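Local coordinates for protein beta-N-acetylhexosaminidase (PDB 1JAK) that hydrolyses terminal N-acetylhexosamine residues from glycans as a family 20 glycosidase, probably with the substrate's own acetamido group assisting catalysis, at residues A[158-163]-A[187-192]; A[41-46]-A[72-77]; A[203-208]-A[228-233]. One frame throughout, in Å; residues are numbered along the deposited sequence.

Contact 1 (A[158-163]-A[187-192]); sequences AWRSAM and KYNKLH
K190 lays its aliphatic chain across W159 at about a right angle, with CD 3.4 Å from the centroid of the indole's six-membered ring. The chain stays extended until its last torsion (chi4 65°), a bend that brings NZ to A158 O at 2.9 Å. N189 ND2 reaches the same oxygen, A158 O, from the opposite face of its carbonyl plane, at 2.8 Å. The other end of that amide, N189 OD1, accepts from R160 N, and R160 O takes N-H bonds from both N189 and K190. R160 grips K187 O side-on with NE and NH2, its guanidinium plane nearly containing that oxygen; the NH2 also pairs with E98. Beyond this irregular entrance the backbones run as parallel strands, the first and second of the (beta/alpha)8 barrel, joined by a beta-alpha-beta crossover through helix 173-184. A162 N bonds to K190 O, and H192 N to A162 O at 2.9 Å. Farther along, M163 lies beside H192, with SD 3.8 Å from the imidazole centroid and over the ring face. The imidazole is positioned by E444 at ND1 and E250 at NE2, while E444 also binds S161 OG; the M163 side chain lies about 7 Å from the bound azasugar.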
loop_
_atom_site.group_PDB
_atom_site.type_symbol
_atom_site.label_atom_id
_atom_site.label_comp_id
_atom_site.label_asym_id
_atom_site.label_seq_id
_atom_site.Cartn_x
_atom_site.Cartn_y
_atom_site.Cartn_z
ATOM N N ALA A 158 -2.891 -12.432 -2.406
ATOM C CA ALA A 158 -3.960 -11.713 -1.719
ATOM C C ALA A 158 -3.443 -10.552 -0.875
ATOM O O ALA A 158 -4.213 -9.670 -0.496
ATOM C CB ALA A 158 -4.761 -12.672 -0.846
ATOM N N TRP A 159 -2.149 -10.558 -0.560
ATOM C CA TRP A 159 -1.572 -9.471 0.225
ATOM C C TRP A 159 -0.740 -8.588 -0.699
ATOM O O TRP A 159 0.386 -8.925 -1.046
ATOM C CB TRP A 159 -0.697 -10.016 1.365
ATOM C CG TRP A 159 -0.282 -8.946 2.338
ATOM C CD1 TRP A 159 0.621 -7.942 2.120
ATOM C CD2 TRP A 159 -0.813 -8.726 3.652
ATOM N NE1 TRP A 159 0.681 -7.110 3.211
ATOM C CE2 TRP A 159 -0.189 -7.567 4.167
ATOM C CE3 TRP A 159 -1.758 -9.395 4.444
ATOM C CZ2 TRP A 159 -0.481 -7.059 5.440
ATOM C CZ3 TRP A 159 -2.050 -8.891 5.710
ATOM C CH2 TRP A 159 -1.410 -7.733 6.194
ATOM N N ARG A 160 -1.317 -7.463 -1.109
ATOM C CA ARG A 160 -0.645 -6.518 -1.998
ATOM C C ARG A 160 -0.788 -5.177 -1.289
ATOM O O ARG A 160 -1.789 -4.477 -1.449
ATOM C CB ARG A 160 -1.342 -6.507 -3.369
ATOM C CG ARG A 160 -1.513 -7.908 -3.978
ATOM C CD ARG A 160 -2.099 -7.864 -5.387
ATOM N NE ARG A 160 -3.353 -7.116 -5.438
ATOM C CZ ARG A 160 -4.536 -7.591 -5.060
ATOM N NH1 ARG A 160 -4.650 -8.831 -4.601
ATOM N NH2 ARG A 160 -5.609 -6.814 -5.129
ATOM N N SER A 161 0.220 -4.820 -0.498
ATOM C CA SER A 161 0.127 -3.598 0.288
ATOM C C SER A 161 1.176 -2.529 0.088
ATOM O O SER A 161 2.249 -2.759 -0.468
ATOM C CB SER A 161 0.091 -3.955 1.774
ATOM O OG SER A 161 1.228 -4.720 2.118
ATOM N N ALA A 162 0.827 -1.340 0.564
ATOM C CA ALA A 162 1.700 -0.180 0.515
ATOM C C ALA A 162 1.674 0.390 1.922
ATOM O O ALA A 162 0.614 0.460 2.546
ATOM C CB ALA A 162 1.167 0.847 -0.482
ATOM N N MET A 163 2.834 0.773 2.441
ATOM C CA MET A 163 2.879 1.343 3.779
ATOM C C MET A 163 3.278 2.806 3.723
ATOM O O MET A 163 4.105 3.201 2.901
ATOM C CB MET A 163 3.904 0.612 4.658
ATOM C CG MET A 163 3.918 1.118 6.102
ATOM S SD MET A 163 5.496 0.851 6.962
ATOM C CE MET A 163 6.417 2.292 6.373
ATOM N N LYS A 187 -4.035 -1.516 -8.058
ATOM C CA LYS A 187 -4.703 -2.654 -7.451
ATOM C C LYS A 187 -4.165 -3.156 -6.112
ATOM O O LYS A 187 -4.355 -4.319 -5.763
ATOM C CB LYS A 187 -4.769 -3.806 -8.468
ATOM C CG LYS A 187 -5.445 -3.411 -9.792
ATOM C CD LYS A 187 -5.626 -4.613 -10.718
ATOM C CE LYS A 187 -6.322 -4.237 -12.033
ATOM N NZ LYS A 187 -5.439 -3.474 -12.968
ATOM N N TYR A 188 -3.484 -2.288 -5.368
ATOM C CA TYR A 188 -3.014 -2.665 -4.038
ATOM C C TYR A 188 -4.317 -2.867 -3.270
ATOM O O TYR A 188 -5.313 -2.211 -3.582
ATOM C CB TYR A 188 -2.236 -1.515 -3.394
ATOM C CG TYR A 188 -0.786 -1.426 -3.798
ATOM C CD1 TYR A 188 0.175 -2.237 -3.190
ATOM C CD2 TYR A 188 -0.367 -0.523 -4.775
ATOM C CE1 TYR A 188 1.522 -2.145 -3.545
ATOM C CE2 TYR A 188 0.977 -0.425 -5.139
ATOM C CZ TYR A 188 1.915 -1.239 -4.517
ATOM O OH TYR A 188 3.246 -1.142 -4.856
ATOM N N ASN A 189 -4.333 -3.753 -2.277
ATOM C CA ASN A 189 -5.561 -3.964 -1.520
ATOM C C ASN A 189 -5.411 -3.787 -0.013
ATOM O O ASN A 189 -6.363 -3.982 0.746
ATOM C CB ASN A 189 -6.172 -5.337 -1.846
ATOM C CG ASN A 189 -5.297 -6.500 -1.413
ATOM O OD1 ASN A 189 -4.208 -6.320 -0.858
ATOM N ND2 ASN A 189 -5.779 -7.712 -1.665
ATOM N N LYS A 190 -4.214 -3.409 0.424
ATOM C CA LYS A 190 -3.986 -3.178 1.839
ATOM C C LYS A 190 -3.149 -1.926 2.028
ATOM O O LYS A 190 -2.249 -1.649 1.235
ATOM C CB LYS A 190 -3.311 -4.400 2.472
ATOM C CG LYS A 190 -4.265 -5.592 2.550
ATOM C CD LYS A 190 -3.589 -6.872 2.972
ATOM C CE LYS A 190 -4.607 -8.000 3.124
ATOM N NZ LYS A 190 -5.269 -8.395 1.843
ATOM N N LEU A 191 -3.485 -1.153 3.055
ATOM C CA LEU A 191 -2.756 0.068 3.374
ATOM C C LEU A 191 -2.241 -0.070 4.793
ATOM O O LEU A 191 -3.014 -0.061 5.752
ATOM C CB LEU A 191 -3.661 1.302 3.280
ATOM C CG LEU A 191 -2.965 2.623 3.639
ATOM C CD1 LEU A 191 -1.980 2.993 2.536
ATOM C CD2 LEU A 191 -3.995 3.731 3.824
ATOM N N HIS A 192 -0.929 -0.215 4.909
ATOM C CA HIS A 192 -0.255 -0.358 6.193
ATOM C C HIS A 192 0.126 1.048 6.667
ATOM O O HIS A 192 0.824 1.778 5.970
ATOM C CB HIS A 192 0.984 -1.246 5.984
ATOM C CG HIS A 192 1.879 -1.380 7.180
ATOM N ND1 HIS A 192 3.095 -2.026 7.113
ATOM C CD2 HIS A 192 1.766 -0.925 8.450
ATOM C CE1 HIS A 192 3.695 -1.959 8.288
ATOM N NE2 HIS A 192 2.911 -1.296 9.118
#

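Contact 2 (A[41-46]-A[72-77]); sequences YRITRG and TGYRLP
Y74 lays its phenol ring against the backbone of T44 and R45, an aromatic face meeting main chain instead of another side chain. R45 CA sits almost squarely over the ring, 3.4 Å from the Y74 centroid in a CH-pi contact, while the T44 carbonyl carbon and R45 N cover the hydroxyl-bearing end of the same face. With CG anti to its carbonyl carbon (chi1 -58°), Y74 carries its ring over to 41-46, and a small chi2 of -21° turns it flat against that backbone. The opposite face rests on T72 CB, 3.5 Å above the ring plane, so the phenol is sandwiched between a loop and the end of a helix. At the rim I43 contributes its CG2 branch, which comes 3.8 Å from Y74 CE2, near the ring plane. The same methyl is 4.4 Å from L76 CD2, and both I43 and L76 pack on L68 of helix 55-72. R45 takes a different course: its CB stays by the ring, but chi1 of 74° starts a chain whose charged end leads away. No direct hydrogen bond joins the segments; R45 O instead accepts from two waters, which in turn accept from L76 N and R75 N. An alanine here would remove the ring, and the R45 backbone and T72 would probably lose their shared packing surface, with a gap opening between them. W144 meets the ring as well, its plane steeply inclined. T72 OG1 accepts from Y74 N at 3.1 Å, and G73 leaves the helix with positive phi: the tyrosine thus closes an ST turn at the C-terminal end of helix 55-72, in the non-catalytic domain 2 of family 20 enzymes.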
loop_
_atom_site.group_PDB
_atom_site.type_symbol
_atom_site.label_atom_id
_atom_site.label_comp_id
_atom_site.label_asym_id
_atom_site.label_seq_id
_atom_site.Cartn_x
_atom_site.Cartn_y
_atom_site.Cartn_z
ATOM N N TYR A 41 -13.653 1.021 -28.335
ATOM C CA TYR A 41 -14.862 1.693 -27.897
ATOM C C TYR A 41 -14.445 3.146 -27.780
ATOM O O TYR A 41 -13.274 3.445 -27.528
ATOM C CB TYR A 41 -15.332 1.204 -26.526
ATOM C CG TYR A 41 -16.499 2.012 -25.991
ATOM C CD1 TYR A 41 -17.714 2.053 -26.678
ATOM C CD2 TYR A 41 -16.380 2.763 -24.821
ATOM C CE1 TYR A 41 -18.782 2.821 -26.214
ATOM C CE2 TYR A 41 -17.443 3.536 -24.348
ATOM C CZ TYR A 41 -18.640 3.561 -25.051
ATOM O OH TYR A 41 -19.692 4.328 -24.599
ATOM N N ARG A 42 -15.393 4.052 -27.965
ATOM C CA ARG A 42 -15.096 5.467 -27.861
ATOM C C ARG A 42 -16.147 6.100 -26.968
ATOM O O ARG A 42 -17.338 6.044 -27.271
ATOM C CB ARG A 42 -15.143 6.119 -29.243
ATOM C CG ARG A 42 -14.583 7.528 -29.294
ATOM C CD ARG A 42 -15.065 8.235 -30.548
ATOM N NE ARG A 42 -14.239 9.384 -30.902
ATOM C CZ ARG A 42 -13.241 9.343 -31.778
ATOM N NH1 ARG A 42 -12.938 8.206 -32.395
ATOM N NH2 ARG A 42 -12.552 10.443 -32.051
ATOM N N ILE A 43 -15.718 6.678 -25.853
ATOM C CA ILE A 43 -16.666 7.330 -24.961
ATOM C C ILE A 43 -17.059 8.650 -25.615
ATOM O O ILE A 43 -16.191 9.416 -26.041
ATOM C CB ILE A 43 -16.039 7.643 -23.583
ATOM C CG1 ILE A 43 -15.481 6.365 -22.952
ATOM C CG2 ILE A 43 -17.088 8.264 -22.668
ATOM C CD1 ILE A 43 -14.842 6.586 -21.587
ATOM N N THR A 44 -18.361 8.903 -25.724
ATOM C CA THR A 44 -18.839 10.154 -26.303
ATOM C C THR A 44 -19.700 10.878 -25.270
ATOM O O THR A 44 -20.054 10.305 -24.240
ATOM C CB THR A 44 -19.627 9.923 -27.622
ATOM O OG1 THR A 44 -20.721 9.031 -27.394
ATOM C CG2 THR A 44 -18.708 9.335 -28.687
ATOM N N ARG A 45 -20.031 12.135 -25.548
ATOM C CA ARG A 45 -20.799 12.963 -24.625
ATOM C C ARG A 45 -22.028 12.332 -23.981
ATOM O O ARG A 45 -22.327 12.612 -22.822
ATOM C CB ARG A 45 -21.200 14.277 -25.308
ATOM C CG ARG A 45 -22.312 14.156 -26.341
ATOM C CD ARG A 45 -22.416 15.428 -27.182
ATOM N NE ARG A 45 -22.462 16.642 -26.368
ATOM C CZ ARG A 45 -23.484 16.996 -25.593
ATOM N NH1 ARG A 45 -24.564 16.228 -25.518
ATOM N NH2 ARG A 45 -23.426 18.121 -24.891
ATOM N N GLY A 46 -22.734 11.477 -24.714
ATOM C CA GLY A 46 -23.934 10.869 -24.160
ATOM C C GLY A 46 -23.765 9.529 -23.470
ATOM O O GLY A 46 -24.750 8.881 -23.121
ATOM N N THR A 72 -13.252 14.713 -19.450
ATOM C CA THR A 72 -14.178 14.557 -20.566
ATOM C C THR A 72 -15.159 15.717 -20.611
ATOM O O THR A 72 -15.540 16.174 -21.689
ATOM C CB THR A 72 -15.014 13.267 -20.456
ATOM O OG1 THR A 72 -15.818 13.320 -19.268
ATOM C CG2 THR A 72 -14.112 12.038 -20.418
ATOM N N GLY A 73 -15.558 16.181 -19.433
ATOM C CA GLY A 73 -16.523 17.260 -19.344
ATOM C C GLY A 73 -17.926 16.703 -19.513
ATOM O O GLY A 73 -18.909 17.445 -19.435
ATOM N N TYR A 74 -18.014 15.391 -19.737
ATOM C CA TYR A 74 -19.293 14.703 -19.934
ATOM C C TYR A 74 -20.095 14.515 -18.649
ATOM O O TYR A 74 -19.534 14.428 -17.559
ATOM C CB TYR A 74 -19.082 13.313 -20.548
ATOM C CG TYR A 74 -18.366 13.262 -21.881
ATOM C CD1 TYR A 74 -18.311 14.374 -22.725
ATOM C CD2 TYR A 74 -17.786 12.074 -22.322
ATOM C CE1 TYR A 74 -17.696 14.297 -23.975
ATOM C CE2 TYR A 74 -17.173 11.986 -23.566
ATOM C CZ TYR A 74 -17.131 13.097 -24.389
ATOM O OH TYR A 74 -16.532 12.997 -25.621
ATOM N N ARG A 75 -21.413 14.416 -18.797
ATOM C CA ARG A 75 -22.306 14.223 -17.659
ATOM C C ARG A 75 -22.050 12.863 -17.009
ATOM O O ARG A 75 -21.941 12.761 -15.787
ATOM C CB ARG A 75 -23.764 14.298 -18.117
ATOM C CG ARG A 75 -24.768 14.181 -16.982
ATOM C CD ARG A 75 -26.177 13.955 -17.508
ATOM N NE ARG A 75 -27.127 13.764 -16.415
ATOM C CZ ARG A 75 -28.344 13.250 -16.561
ATOM N NH1 ARG A 75 -28.769 12.868 -17.758
ATOM N NH2 ARG A 75 -29.135 13.111 -15.505
ATOM N N LEU A 76 -21.968 11.828 -17.838
ATOM C CA LEU A 76 -21.716 10.465 -17.372
ATOM C C LEU A 76 -22.621 10.052 -16.218
ATOM O O LEU A 76 -22.151 9.741 -15.124
ATOM C CB LEU A 76 -20.251 10.321 -16.953
ATOM C CG LEU A 76 -19.240 10.434 -18.097
ATOM C CD1 LEU A 76 -17.840 10.591 -17.529
ATOM C CD2 LEU A 76 -19.334 9.204 -18.985
ATOM N N PRO A 77 -23.941 10.036 -16.450
ATOM C CA PRO A 77 -24.870 9.650 -15.386
ATOM C C PRO A 77 -24.719 8.173 -15.029
ATOM O O PRO A 77 -24.417 7.348 -15.891
ATOM C CB PRO A 77 -26.231 9.958 -15.999
ATOM C CG PRO A 77 -26.010 9.636 -17.444
ATOM C CD PRO A 77 -24.655 10.258 -17.720
HETATM O O HOH W 1 -22.604 11.364 -20.416
HETATM O O HOH W 2 -22.633 14.980 -21.665
#

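Contact 3 (A[203-208]-A[228-233]); sequences IAIDSW and YTKAEY
K230 reaches across to the main chain of A204 and I205, and its bent shape makes the reach possible. CG stands anti to the carbonyl carbon (chi1 -54°), the chain turns at chi2 (-82°), and from there it runs extended, carrying CE and NZ alongside A204 O. The bond from NZ to A204 O, at 3.1 Å, is weak; the firmer partner of the ammonium is E304 of helix 292-307, with which it forms a salt bridge. D206 slants across the lysine, placing OD2 3.8 Å from K230 CE, while D206 OD2 to K230 NZ, at 4.5 Å, is too long for a salt bridge.

A different geometry governs I203. Its CG1 branch points anti to the backbone N (chi1 179°), which carries CD1 to the start of the helix, 3.7 Å from Y233 CB and 3.6 Å from Y228 O. The isoleucine and Y233 cross obliquely, the methyl meeting the base of the tyrosine side chain. Between the polar and apolar contacts, A204 N donates to Y228 O at 3.0 Å, nearly along the C=O axis, and I203 and Y228 form a single backbone bridge; A204 CB points toward T229.

The helix starts here in a capping box: T229 OG1 accepts from E232 N, and E232 OE1 accepts in return from T229 N. The contact joins the long loop after strand 190-194 to the first turn of helix 230-242. Y233 goes on to pack against V247 and P249 of strand 246-250, Y228 touches V176 of helix 173-184, and E304 of helix 292-307 also takes the D206 N-H.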
loop_
_atom_site.group_PDB
_atom_site.type_symbol
_atom_site.label_atom_id
_atom_site.label_comp_id
_atom_site.label_asym_id
_atom_site.label_seq_id
_atom_site.Cartn_x
_atom_site.Cartn_y
_atom_site.Cartn_z
ATOM N N ILE A 203 -1.951 8.481 16.870
ATOM C CA ILE A 203 -3.354 8.109 17.045
ATOM C C ILE A 203 -3.779 8.393 18.479
ATOM O O ILE A 203 -3.117 7.974 19.426
ATOM C CB ILE A 203 -3.608 6.614 16.696
ATOM C CG1 ILE A 203 -5.085 6.269 16.910
ATOM C CG2 ILE A 203 -2.718 5.712 17.537
ATOM C CD1 ILE A 203 -6.041 7.043 16.010
ATOM N N ALA A 204 -4.877 9.125 18.638
ATOM C CA ALA A 204 -5.364 9.469 19.969
ATOM C C ALA A 204 -5.848 8.243 20.740
ATOM O O ALA A 204 -6.669 7.470 20.252
ATOM C CB ALA A 204 -6.490 10.502 19.868
ATOM N N ILE A 205 -5.314 8.075 21.947
ATOM C CA ILE A 205 -5.679 6.964 22.829
ATOM C C ILE A 205 -6.295 7.609 24.074
ATOM O O ILE A 205 -5.608 8.316 24.809
ATOM C CB ILE A 205 -4.424 6.150 23.240
ATOM C CG1 ILE A 205 -3.727 5.591 21.993
ATOM C CG2 ILE A 205 -4.815 5.024 24.187
ATOM C CD1 ILE A 205 -4.587 4.650 21.166
ATOM N N ASP A 206 -7.584 7.372 24.309
ATOM C CA ASP A 206 -8.273 7.973 25.452
ATOM C C ASP A 206 -7.677 7.638 26.815
ATOM O O ASP A 206 -7.603 8.499 27.696
ATOM C CB ASP A 206 -9.756 7.583 25.464
ATOM C CG ASP A 206 -10.516 8.101 24.254
ATOM O OD1 ASP A 206 -10.182 9.195 23.755
ATOM O OD2 ASP A 206 -11.465 7.416 23.817
ATOM N N SER A 207 -7.268 6.388 26.994
ATOM C CA SER A 207 -6.707 5.952 28.268
ATOM C C SER A 207 -5.340 6.556 28.591
ATOM O O SER A 207 -4.938 6.602 29.756
ATOM C CB SER A 207 -6.642 4.421 28.313
ATOM O OG SER A 207 -6.070 3.887 27.133
ATOM N N TRP A 208 -4.637 7.020 27.561
ATOM C CA TRP A 208 -3.323 7.646 27.725
ATOM C C TRP A 208 -3.289 8.887 26.829
ATOM O O TRP A 208 -2.609 8.908 25.803
ATOM C CB TRP A 208 -2.209 6.675 27.313
ATOM C CG TRP A 208 -2.186 5.400 28.113
ATOM C CD1 TRP A 208 -3.078 4.370 28.041
ATOM C CD2 TRP A 208 -1.247 5.046 29.137
ATOM N NE1 TRP A 208 -2.758 3.398 28.959
ATOM C CE2 TRP A 208 -1.638 3.787 29.645
ATOM C CE3 TRP A 208 -0.114 5.672 29.677
ATOM C CZ2 TRP A 208 -0.935 3.138 30.670
ATOM C CZ3 TRP A 208 0.587 5.028 30.698
ATOM C CH2 TRP A 208 0.171 3.773 31.182
ATOM N N TYR A 228 -3.913 11.794 14.529
ATOM C CA TYR A 228 -5.295 11.630 14.116
ATOM C C TYR A 228 -6.186 11.416 15.316
ATOM O O TYR A 228 -5.853 10.645 16.212
ATOM C CB TYR A 228 -5.476 10.406 13.219
ATOM C CG TYR A 228 -4.527 10.329 12.062
ATOM C CD1 TYR A 228 -4.464 11.349 11.119
ATOM C CD2 TYR A 228 -3.679 9.232 11.913
ATOM C CE1 TYR A 228 -3.578 11.281 10.055
ATOM C CE2 TYR A 228 -2.789 9.157 10.855
ATOM C CZ TYR A 228 -2.742 10.183 9.932
ATOM O OH TYR A 228 -1.836 10.123 8.905
ATOM N N THR A 229 -7.319 12.103 15.326
ATOM C CA THR A 229 -8.300 11.897 16.376
ATOM C C THR A 229 -8.932 10.576 15.947
ATOM O O THR A 229 -8.698 10.113 14.828
ATOM C CB THR A 229 -9.398 12.972 16.348
ATOM O OG1 THR A 229 -9.963 13.036 15.031
ATOM C CG2 THR A 229 -8.838 14.328 16.725
ATOM N N LYS A 230 -9.726 9.966 16.819
ATOM C CA LYS A 230 -10.395 8.716 16.474
ATOM C C LYS A 230 -11.242 8.948 15.221
ATOM O O LYS A 230 -11.281 8.109 14.320
ATOM C CB LYS A 230 -11.312 8.273 17.613
ATOM C CG LYS A 230 -10.652 8.162 18.972
ATOM C CD LYS A 230 -9.913 6.861 19.135
ATOM C CE LYS A 230 -9.587 6.602 20.598
ATOM N NZ LYS A 230 -8.832 5.334 20.757
ATOM N N ALA A 231 -11.919 10.095 15.172
ATOM C CA ALA A 231 -12.771 10.432 14.034
ATOM C C ALA A 231 -11.976 10.525 12.735
ATOM O O ALA A 231 -12.404 10.013 11.701
ATOM C CB ALA A 231 -13.495 11.751 14.292
ATOM N N GLU A 232 -10.827 11.193 12.784
ATOM C CA GLU A 232 -9.996 11.317 11.591
ATOM C C GLU A 232 -9.538 9.948 11.130
ATOM O O GLU A 232 -9.534 9.655 9.935
ATOM C CB GLU A 232 -8.770 12.190 11.861
ATOM C CG GLU A 232 -9.064 13.675 11.887
ATOM C CD GLU A 232 -7.823 14.494 12.148
ATOM O OE1 GLU A 232 -7.222 14.314 13.223
ATOM O OE2 GLU A 232 -7.453 15.312 11.278
ATOM N N TYR A 233 -9.147 9.106 12.081
ATOM C CA TYR A 233 -8.692 7.770 11.737
ATOM C C TYR A 233 -9.822 6.984 11.080
ATOM O O TYR A 233 -9.608 6.281 10.091
ATOM C CB TYR A 233 -8.208 7.020 12.975
ATOM C CG TYR A 233 -7.563 5.709 12.616
ATOM C CD1 TYR A 233 -6.312 5.680 12.002
ATOM C CD2 TYR A 233 -8.225 4.500 12.825
ATOM C CE1 TYR A 233 -5.736 4.488 11.603
ATOM C CE2 TYR A 233 -7.654 3.291 12.424
ATOM C CZ TYR A 233 -6.408 3.301 11.813
ATOM O OH TYR A 233 -5.831 2.126 11.400
#

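How the contacts relate
Along the chain the order is contact 2, contact 1, contact 3, each closing before the next opens. Contact 2 lies in domain 2, where it joins segment 41-46 to the exit of helix 55-72. The other two belong to the catalytic barrel: contact 1 pairs strands 159-165 and 190-194 close to the centre of the chain, and contact 3 ties the loop after strand 190-194 to helix 230-242, which leads into strand 246-250. Centres of contacts 1 and 3 are about 23 Å apart, against about 32 Å for contacts 1 and 2 and about 43 Å for contacts 2 and 3. One set thus spans the barrel's interior, its periphery and the accessory domain.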